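Local structure of KLLA0E08119p (3VA7) at residues 485-490 with 530-535; 507-512 with 585-590; 858-863 with 1107-1112. The protein probably carboxylates urea with hydrogencarbonate and ATP through its biotin, as the urea carboxylase part of a longer enzyme that would also hydrolyse the urea-1-carboxylate formed. One frame throughout, in Å; residues are numbered along the deposited sequence.

Interaction 1: 485-490 with 530-535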
loop_
_atom_site.group_PDB
_atom_site.type_symbol
_atom_site.label_atom_id
_atom_site.label_comp_id
_atom_site.label_asym_id
_atom_site.label_seq_id
_atom_site.Cartn_x
_atom_site.Cartn_y
_atom_site.Cartn_z
ATOM N N ALA A 485 8.373 18.040 -2.320
ATOM C CA ALA A 485 8.600 17.468 -1.002
ATOM C C ALA A 485 7.616 16.359 -0.552
ATOM O O ALA A 485 7.992 15.496 0.265
ATOM C CB ALA A 485 8.601 18.571 0.013
ATOM N N ASN A 486 6.358 16.411 -1.016
ATOM C CA ASN A 486 5.342 15.477 -0.583
ATOM C C ASN A 486 4.092 15.541 -1.428
ATOM O O ASN A 486 3.027 15.999 -0.981
ATOM C CB ASN A 486 4.973 15.709 0.887
ATOM C CG ASN A 486 4.906 14.405 1.676
ATOM O OD1 ASN A 486 3.828 13.906 1.995
ATOM N ND2 ASN A 486 6.073 13.833 1.959
ATOM N N THR A 487 4.207 15.034 -2.641
ATOM C CA THR A 487 3.156 15.177 -3.619
ATOM C C THR A 487 2.362 13.869 -3.723
ATOM O O THR A 487 2.955 12.842 -4.041
ATOM C CB THR A 487 3.810 15.581 -4.965
ATOM O OG1 THR A 487 4.612 16.746 -4.721
ATOM C CG2 THR A 487 2.801 15.903 -6.065
ATOM N N SER A 488 1.044 13.912 -3.466
ATOM C CA SER A 488 0.180 12.722 -3.449
ATOM C C SER A 488 -1.112 12.879 -4.233
ATOM O O SER A 488 -1.776 13.930 -4.146
ATOM C CB SER A 488 -0.203 12.341 -2.021
ATOM O OG SER A 488 -0.765 13.413 -1.293
ATOM N N VAL A 489 -1.486 11.832 -4.971
ATOM C CA VAL A 489 -2.807 11.747 -5.518
ATOM C C VAL A 489 -3.793 11.687 -4.387
ATOM O O VAL A 489 -3.616 10.875 -3.501
ATOM C CB VAL A 489 -3.006 10.458 -6.249
ATOM C CG1 VAL A 489 -4.471 10.372 -6.792
ATOM C CG2 VAL A 489 -1.961 10.322 -7.321
ATOM N N GLN A 490 -4.825 12.533 -4.415
ATOM C CA GLN A 490 -5.875 12.539 -3.377
ATOM C C GLN A 490 -7.212 12.689 -4.040
ATOM O O GLN A 490 -7.234 13.178 -5.187
ATOM C CB GLN A 490 -5.671 13.685 -2.381
ATOM C CG GLN A 490 -4.392 13.594 -1.612
ATOM C CD GLN A 490 -4.404 12.431 -0.644
ATOM O OE1 GLN A 490 -3.352 12.063 -0.115
ATOM N NE2 GLN A 490 -5.586 11.835 -0.411
ATOM N N LEU A 530 -3.600 16.405 -7.438
ATOM C CA LEU A 530 -2.410 16.298 -6.576
ATOM C C LEU A 530 -2.411 17.298 -5.435
ATOM O O LEU A 530 -2.678 18.481 -5.620
ATOM C CB LEU A 530 -1.102 16.445 -7.362
ATOM C CG LEU A 530 -0.841 15.500 -8.564
ATOM C CD1 LEU A 530 0.412 15.935 -9.328
ATOM C CD2 LEU A 530 -0.786 14.009 -8.126
ATOM N N GLU A 531 -2.128 16.814 -4.241
ATOM C CA GLU A 531 -1.859 17.677 -3.122
ATOM C C GLU A 531 -0.373 17.909 -3.113
ATOM O O GLU A 531 0.422 16.931 -3.016
ATOM C CB GLU A 531 -2.253 17.003 -1.808
ATOM C CG GLU A 531 -1.805 17.759 -0.589
ATOM C CD GLU A 531 -2.541 17.298 0.639
ATOM O OE1 GLU A 531 -1.925 16.598 1.478
ATOM O OE2 GLU A 531 -3.744 17.623 0.782
ATOM N N ILE A 532 -0.011 19.194 -3.233
ATOM C CA ILE A 532 1.367 19.645 -3.063
ATOM C C ILE A 532 1.571 20.197 -1.674
ATOM O O ILE A 532 0.839 21.059 -1.246
ATOM C CB ILE A 532 1.733 20.713 -4.113
ATOM C CG1 ILE A 532 2.104 20.009 -5.411
ATOM C CG2 ILE A 532 2.942 21.584 -3.705
ATOM C CD1 ILE A 532 1.182 20.239 -6.532
ATOM N N THR A 533 2.608 19.735 -1.004
ATOM C CA THR A 533 2.936 20.215 0.309
ATOM C C THR A 533 4.325 20.867 0.332
ATOM O O THR A 533 5.307 20.191 0.032
ATOM C CB THR A 533 3.009 19.023 1.325
ATOM O OG1 THR A 533 1.913 18.103 1.131
ATOM C CG2 THR A 533 3.147 19.531 2.804
ATOM N N LEU A 534 4.406 22.125 0.783
ATOM C CA LEU A 534 5.671 22.906 0.953
ATOM C C LEU A 534 6.442 23.306 -0.335
ATOM O O LEU A 534 6.792 24.451 -0.468
ATOM C CB LEU A 534 6.581 22.327 2.006
ATOM C CG LEU A 534 6.046 22.480 3.446
ATOM C CD1 LEU A 534 6.998 21.747 4.435
ATOM C CD2 LEU A 534 5.817 23.928 3.885
ATOM N N ASN A 535 6.665 22.395 -1.278
ATOM C CA ASN A 535 7.075 22.762 -2.636
ATOM C C ASN A 535 6.721 21.671 -3.630
ATOM O O ASN A 535 6.711 20.489 -3.274
ATOM C CB ASN A 535 8.581 23.076 -2.722
ATOM C CG ASN A 535 9.428 21.962 -2.193
ATOM O OD1 ASN A 535 9.728 21.906 -0.987
ATOM N ND2 ASN A 535 9.857 21.069 -3.095
HETATM O O HOH W 1 4.850 18.480 -2.700
HETATM O O HOH W 2 0.386 15.429 -0.123
#
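Ser488 and Glu531 form the hydrogen-bonded pair of two antiparallel strands: Ser488 N donates to Glu531 O at 3.1 Å (160° at the hydrogen), and Glu531 N donates back to Ser488 O at 2.9 Å. Both side chains leave on the same face of the sheet, the Ser488 hydroxyl lying beside Glu531 CB while the aliphatic part of Gln490 crosses the same carbon at a slant. With CG anti to the backbone N (chi1 171°), Glu531 runs out extended, and its carboxylate is taken up by Tyr589, Met509 N and a salt bridge to Arg699. The other face belongs to Val489 and Leu530, a non-hydrogen-bonded pair. Leu530 divides its branches there: CD2 touches Val489 CG2 at 4.0 Å, and CD1 meets the Thr487 CG2 methyl, also at 4.0 Å. Before Ser488 the paired backbone bonds stop; Thr487 CA makes a CA-H...O contact to Glu531 O (3.3 Å), and Asn486 CB still rests on Thr533 CB. One water accepts from Asn486 N and Thr533 N and donates to Asn535 O and Thr487 OG1, so four groups grip it. Turned beside its own backbone N (chi1 -54°), Thr487 OG1 faces this water and is also bonded to Pro483 O. A further backbone bond follows, Ala485 N donating to Asn535 O at 3.1 Å. The Ala485 methyl packs against the Asn535 side-chain amide. The arrangement is that of the outermost strand, 488-490, of the antiparallel five-strand sheet in the carboxyltransferase part of the chain, with water bridging the backbones where the pairing ends.

Interaction 2: 507-512 with 585-590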
loop_
_atom_site.group_PDB
_atom_site.type_symbol
_atom_site.label_atom_id
_atom_site.label_comp_id
_atom_site.label_asym_id
_atom_site.label_seq_id
_atom_site.Cartn_x
_atom_site.Cartn_y
_atom_site.Cartn_z
ATOM N N GLY A 507 -7.499 11.838 1.588
ATOM C CA GLY A 507 -7.960 12.959 0.820
ATOM C C GLY A 507 -7.173 14.199 1.177
ATOM O O GLY A 507 -6.217 14.122 1.977
ATOM N N PRO A 508 -7.575 15.351 0.617
ATOM C CA PRO A 508 -6.827 16.593 0.816
ATOM C C PRO A 508 -6.987 17.089 2.225
ATOM O O PRO A 508 -8.075 17.054 2.847
ATOM C CB PRO A 508 -7.528 17.593 -0.084
ATOM C CG PRO A 508 -8.963 17.062 -0.166
ATOM C CD PRO A 508 -8.861 15.556 -0.076
ATOM N N MET A 509 -5.883 17.598 2.707
ATOM C CA MET A 509 -5.794 18.207 4.000
ATOM C C MET A 509 -6.506 19.570 4.087
ATOM O O MET A 509 -6.892 19.994 5.180
ATOM C CB MET A 509 -4.306 18.370 4.220
ATOM C CG MET A 509 -3.928 18.613 5.580
ATOM S SD MET A 509 -3.915 17.105 6.502
ATOM C CE MET A 509 -2.851 17.763 7.833
ATOM N N ASP A 510 -6.601 20.287 2.954
ATOM C CA ASP A 510 -7.369 21.530 2.867
ATOM C C ASP A 510 -8.360 21.206 1.788
ATOM O O ASP A 510 -8.042 21.284 0.588
ATOM C CB ASP A 510 -6.474 22.754 2.521
ATOM C CG ASP A 510 -7.234 23.932 1.766
ATOM O OD1 ASP A 510 -6.565 24.910 1.292
ATOM O OD2 ASP A 510 -8.480 23.900 1.625
ATOM N N SER A 511 -9.564 20.836 2.202
ATOM C CA SER A 511 -10.514 20.337 1.220
ATOM C C SER A 511 -11.135 21.384 0.350
ATOM O O SER A 511 -11.554 21.046 -0.774
ATOM C CB SER A 511 -11.583 19.397 1.798
ATOM O OG SER A 511 -12.653 20.042 2.430
ATOM N N TYR A 512 -11.168 22.635 0.805
ATOM C CA TYR A 512 -11.783 23.730 -0.011
ATOM C C TYR A 512 -11.005 24.083 -1.307
ATOM O O TYR A 512 -11.560 24.026 -2.437
ATOM C CB TYR A 512 -12.118 24.984 0.847
ATOM C CG TYR A 512 -13.062 25.924 0.145
ATOM C CD1 TYR A 512 -14.317 25.492 -0.279
ATOM C CD2 TYR A 512 -12.680 27.222 -0.166
ATOM C CE1 TYR A 512 -15.161 26.329 -0.963
ATOM C CE2 TYR A 512 -13.524 28.069 -0.873
ATOM C CZ TYR A 512 -14.756 27.620 -1.263
ATOM O OH TYR A 512 -15.594 28.450 -1.959
ATOM N N GLY A 585 0.842 29.822 3.462
ATOM C CA GLY A 585 0.183 28.530 3.688
ATOM C C GLY A 585 1.152 27.372 3.521
ATOM O O GLY A 585 2.355 27.599 3.296
ATOM N N CYS A 586 0.628 26.145 3.581
ATOM C CA CYS A 586 1.420 24.916 3.485
ATOM C C CYS A 586 1.234 24.161 2.185
ATOM O O CYS A 586 2.170 23.500 1.728
ATOM C CB CYS A 586 1.022 23.978 4.638
ATOM S SG CYS A 586 2.094 22.525 4.976
ATOM N N ARG A 587 0.046 24.241 1.587
ATOM C CA ARG A 587 -0.337 23.241 0.604
ATOM C C ARG A 587 -1.043 23.903 -0.553
ATOM O O ARG A 587 -1.733 24.918 -0.320
ATOM C CB ARG A 587 -1.283 22.169 1.236
ATOM C CG ARG A 587 -0.596 20.883 1.574
ATOM C CD ARG A 587 -1.362 19.854 2.352
ATOM N NE ARG A 587 -1.198 20.135 3.748
ATOM C CZ ARG A 587 -0.536 19.397 4.620
ATOM N NH1 ARG A 587 0.053 18.271 4.272
ATOM N NH2 ARG A 587 -0.469 19.822 5.871
ATOM N N ALA A 588 -0.897 23.338 -1.767
ATOM C CA ALA A 588 -1.662 23.742 -2.947
ATOM C C ALA A 588 -2.136 22.488 -3.700
ATOM O O ALA A 588 -1.739 21.377 -3.335
ATOM C CB ALA A 588 -0.814 24.597 -3.866
ATOM N N TYR A 589 -2.965 22.655 -4.746
ATOM C CA TYR A 589 -3.621 21.521 -5.422
ATOM C C TYR A 589 -3.576 21.682 -6.861
ATOM O O TYR A 589 -3.927 22.731 -7.385
ATOM C CB TYR A 589 -5.089 21.339 -4.974
ATOM C CG TYR A 589 -5.069 20.989 -3.543
ATOM C CD1 TYR A 589 -5.005 22.000 -2.566
ATOM C CD2 TYR A 589 -4.970 19.634 -3.148
ATOM C CE1 TYR A 589 -4.884 21.640 -1.196
ATOM C CE2 TYR A 589 -4.879 19.288 -1.809
ATOM C CZ TYR A 589 -4.795 20.274 -0.842
ATOM O OH TYR A 589 -4.707 19.909 0.493
ATOM N N LEU A 590 -3.137 20.635 -7.532
ATOM C CA LEU A 590 -2.977 20.710 -8.961
ATOM C C LEU A 590 -3.949 19.804 -9.641
ATOM O O LEU A 590 -3.781 18.591 -9.580
ATOM C CB LEU A 590 -1.574 20.306 -9.308
ATOM C CG LEU A 590 -1.392 19.951 -10.767
ATOM C CD1 LEU A 590 -1.650 21.160 -11.648
ATOM C CD2 LEU A 590 0.006 19.479 -10.877
#
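Met509 lies over one face of the Arg587 guanidinium, and its chain can be followed across that group. Its CB sits 3.6 Å from Arg587 NE. CG comes next, 3.6 Å from Arg587 CZ and 3.4 Å above the guanidinium plane, offset toward the rim. A bend at chi2 (80°) turns the rest of the chain along the group, and the CE methyl ends 3.7 Å from Arg587 NH2. Cys586 SG lies over the opposite face, also offset toward the rim, so the guanidinium has Met509 CG on one side and this sulfur on the other, while its NE bonds to Gly771 O. Two residues on along the strand, Tyr589 reaches the same loop with its hydroxyl: Asp510 N donates to Tyr589 OH at 3.1 Å, fairly straight at 159°. The ring passes Pro508, whose CB lies 3.6 Å from Tyr589 CE2. Beyond the loop, Tyr589 OH is bonded to Glu531 OE2, which also takes Met509 N. A phenylalanine here would keep the ring against Pro508 but would probably leave Asp510 N and the Glu531 carboxylate without their shared partner. Asp510 is the N-cap of helix 511-520, its OD1 bonded to Ser513 OG. The chemistry implies a buried polar junction in which one hydroxyl links a backbone N-H to a carboxylate, while the nearby arginine has Met509's aliphatic carbons over one face and spends its polar edge on other partners.

Interaction 3: 858-863 with 1107-1112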
loop_
_atom_site.group_PDB
_atom_site.type_symbol
_atom_site.label_atom_id
_atom_site.label_comp_id
_atom_site.label_asym_id
_atom_site.label_seq_id
_atom_site.Cartn_x
_atom_site.Cartn_y
_atom_site.Cartn_z
ATOM N N ASP A 858 -16.370 -2.281 32.214
ATOM C CA ASP A 858 -17.371 -3.258 32.559
ATOM C C ASP A 858 -17.728 -3.937 31.232
ATOM O O ASP A 858 -18.252 -3.286 30.337
ATOM C CB ASP A 858 -18.586 -2.529 33.172
ATOM C CG ASP A 858 -19.732 -3.470 33.514
ATOM O OD1 ASP A 858 -20.612 -3.082 34.322
ATOM O OD2 ASP A 858 -19.773 -4.581 32.947
ATOM N N LEU A 859 -17.420 -5.224 31.086
ATOM C CA LEU A 859 -17.777 -5.957 29.871
ATOM C C LEU A 859 -19.227 -5.788 29.405
ATOM O O LEU A 859 -19.474 -5.777 28.192
ATOM C CB LEU A 859 -17.546 -7.444 30.037
ATOM C CG LEU A 859 -16.459 -8.178 29.252
ATOM C CD1 LEU A 859 -16.603 -9.655 29.480
ATOM C CD2 LEU A 859 -16.506 -7.869 27.788
ATOM N N ASN A 860 -20.186 -5.681 30.338
ATOM C CA ASN A 860 -21.589 -5.581 29.941
ATOM C C ASN A 860 -21.878 -4.393 29.019
ATOM O O ASN A 860 -22.589 -4.520 27.993
ATOM C CB ASN A 860 -22.495 -5.563 31.158
ATOM C CG ASN A 860 -22.743 -6.964 31.709
ATOM O OD1 ASN A 860 -22.931 -7.940 30.962
ATOM N ND2 ASN A 860 -22.705 -7.071 33.020
ATOM N N ILE A 861 -21.324 -3.245 29.396
ATOM C CA ILE A 861 -21.349 -2.056 28.586
ATOM C C ILE A 861 -20.861 -2.284 27.114
ATOM O O ILE A 861 -21.343 -1.647 26.167
ATOM C CB ILE A 861 -20.601 -0.953 29.353
ATOM C CG1 ILE A 861 -21.523 -0.422 30.463
ATOM C CG2 ILE A 861 -20.124 0.113 28.449
ATOM C CD1 ILE A 861 -20.856 0.622 31.427
ATOM N N CYS A 862 -19.963 -3.219 26.899
ATOM C CA CYS A 862 -19.517 -3.499 25.552
ATOM C C CYS A 862 -20.619 -4.174 24.809
ATOM O O CYS A 862 -20.815 -3.919 23.624
ATOM C CB CYS A 862 -18.243 -4.419 25.514
ATOM S SG CYS A 862 -16.884 -3.733 26.481
ATOM N N TYR A 863 -21.321 -5.091 25.470
ATOM C CA TYR A 863 -22.424 -5.733 24.790
ATOM C C TYR A 863 -23.526 -4.697 24.518
ATOM O O TYR A 863 -24.152 -4.695 23.439
ATOM C CB TYR A 863 -22.951 -6.933 25.532
ATOM C CG TYR A 863 -23.904 -7.686 24.661
ATOM C CD1 TYR A 863 -23.494 -8.188 23.427
ATOM C CD2 TYR A 863 -25.253 -7.833 25.034
ATOM C CE1 TYR A 863 -24.390 -8.850 22.605
ATOM C CE2 TYR A 863 -26.168 -8.516 24.215
ATOM C CZ TYR A 863 -25.732 -9.011 23.015
ATOM O OH TYR A 863 -26.637 -9.679 22.196
ATOM N N PHE A 1107 -18.250 -16.442 22.799
ATOM C CA PHE A 1107 -18.035 -16.008 24.169
ATOM C C PHE A 1107 -19.343 -15.881 24.953
ATOM O O PHE A 1107 -20.280 -15.150 24.558
ATOM C CB PHE A 1107 -17.334 -14.680 24.173
ATOM C CG PHE A 1107 -17.152 -14.110 25.525
ATOM C CD1 PHE A 1107 -16.014 -14.442 26.283
ATOM C CD2 PHE A 1107 -18.112 -13.220 26.065
ATOM C CE1 PHE A 1107 -15.824 -13.884 27.561
ATOM C CE2 PHE A 1107 -17.934 -12.652 27.352
ATOM C CZ PHE A 1107 -16.778 -12.991 28.105
ATOM N N ASP A 1108 -19.398 -16.540 26.094
ATOM C CA ASP A 1108 -20.643 -16.667 26.808
ATOM C C ASP A 1108 -20.589 -15.913 28.099
ATOM O O ASP A 1108 -19.843 -16.260 28.984
ATOM C CB ASP A 1108 -20.882 -18.153 27.064
ATOM C CG ASP A 1108 -22.273 -18.441 27.592
ATOM O OD1 ASP A 1108 -22.713 -17.764 28.555
ATOM O OD2 ASP A 1108 -22.924 -19.349 27.020
ATOM N N HIS A 1109 -21.364 -14.872 28.269
ATOM C CA HIS A 1109 -21.127 -14.093 29.485
ATOM C C HIS A 1109 -21.538 -14.871 30.735
ATOM O O HIS A 1109 -21.051 -14.593 31.833
ATOM C CB HIS A 1109 -21.827 -12.747 29.427
ATOM C CG HIS A 1109 -21.310 -11.759 30.415
ATOM N ND1 HIS A 1109 -19.994 -11.337 30.422
ATOM C CD2 HIS A 1109 -21.921 -11.092 31.423
ATOM C CE1 HIS A 1109 -19.818 -10.450 31.390
ATOM N NE2 HIS A 1109 -20.971 -10.278 32.009
ATOM N N LYS A 1110 -22.470 -15.819 30.557
ATOM C CA LYS A 1110 -22.971 -16.631 31.653
ATOM C C LYS A 1110 -21.816 -17.502 32.113
ATOM O O LYS A 1110 -21.590 -17.632 33.307
ATOM C CB LYS A 1110 -24.168 -17.500 31.230
ATOM C CG LYS A 1110 -24.701 -18.523 32.285
ATOM C CD LYS A 1110 -25.549 -19.628 31.614
ATOM C CE LYS A 1110 -26.336 -20.561 32.610
ATOM N NZ LYS A 1110 -27.254 -19.829 33.543
ATOM N N GLU A 1111 -21.074 -18.077 31.185
ATOM C CA GLU A 1111 -19.972 -18.941 31.569
ATOM C C GLU A 1111 -18.852 -18.155 32.229
ATOM O O GLU A 1111 -18.335 -18.547 33.289
ATOM C CB GLU A 1111 -19.435 -19.649 30.364
ATOM C CG GLU A 1111 -18.385 -20.633 30.670
ATOM C CD GLU A 1111 -18.398 -21.701 29.608
ATOM O OE1 GLU A 1111 -19.400 -21.710 28.825
ATOM O OE2 GLU A 1111 -17.438 -22.522 29.556
ATOM N N TYR A 1112 -18.513 -17.029 31.599
ATOM C CA TYR A 1112 -17.560 -16.072 32.136
ATOM C C TYR A 1112 -17.881 -15.616 33.525
ATOM O O TYR A 1112 -16.994 -15.594 34.343
ATOM C CB TYR A 1112 -17.416 -14.882 31.200
ATOM C CG TYR A 1112 -16.458 -13.799 31.668
ATOM C CD1 TYR A 1112 -15.058 -13.941 31.512
ATOM C CD2 TYR A 1112 -16.948 -12.622 32.230
ATOM C CE1 TYR A 1112 -14.185 -12.925 31.932
ATOM C CE2 TYR A 1112 -16.117 -11.646 32.652
ATOM C CZ TYR A 1112 -14.721 -11.778 32.488
ATOM O OH TYR A 1112 -13.889 -10.759 32.906
#
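Leu859 and Asn860, in the first turn of helix 859-875, meet the corner where strand 1101-1108 runs straight into helix 1109-1117. Two capped helix starts are thus brought together in the carboxyltransferase part of the chain, where strand 1101-1108 is part of a mixed sheet with 922-934 and 984-989. Asp858 opens the walk as the N-cap: its OD2 accepts from Asn860 N at 2.9 Å, the donor lying above the carboxylate plane. Leu859 follows and carries most of the contact, chiefly through one methyl, CD1. This CD1 comes to 3.6 Å from Phe1107 CZ, the Leu859 and Phe1107 side chains approaching from opposite directions. The same methyl stands over one face of the Tyr1112 ring, a CH-pi contact with CD1 4.2 Å from the centroid and 27° off the ring normal. It also lies near the plane of the His1109 ring, at its edge, so that three rings surround it and Met985 adds to the apolar packing. Leu859 CB, further back, lies 4.0 Å from His1109 CE1. Asn860 comes next. With CG beside the backbone N (chi1 -81°), its amide reaches the His1109 ring, crossing it steeply with the two planes 70° apart. Its OD1 is hydrogen-bonded to Trp921 NE1, and the Trp921 ring in turn stacks on His1109. Tyr863, a turn further along the helix, stacks on the same tryptophan. The second helix start has its own cap: Asp1108 OD1 accepts from Lys1110 N, weakly, and from Glu1111 N at 3.1 Å, the latter donor standing well above the carboxylate plane.

How the interactions relate
Interactions 1 and 2 are neighbours, their centres 8 Å apart, and share one antiparallel sheet, in which strand 529-533 lies between 488-490 and 587-592. Along the chain their segments alternate: strand 488-490, helix 511-520, strand 529-533, then strand 587-592, so the two contacts cross along the chain. They meet directly through the Glu531 carboxylate and through the backbone pairing of Ile532 with Ala588. Interaction 3 comes later and touches neither; its centre is about 47 Å from that of interaction 1 and 46 Å from that of interaction 2. It joins a different helix and sheet, so the contacts lie in two separate regions of the carboxyltransferase part.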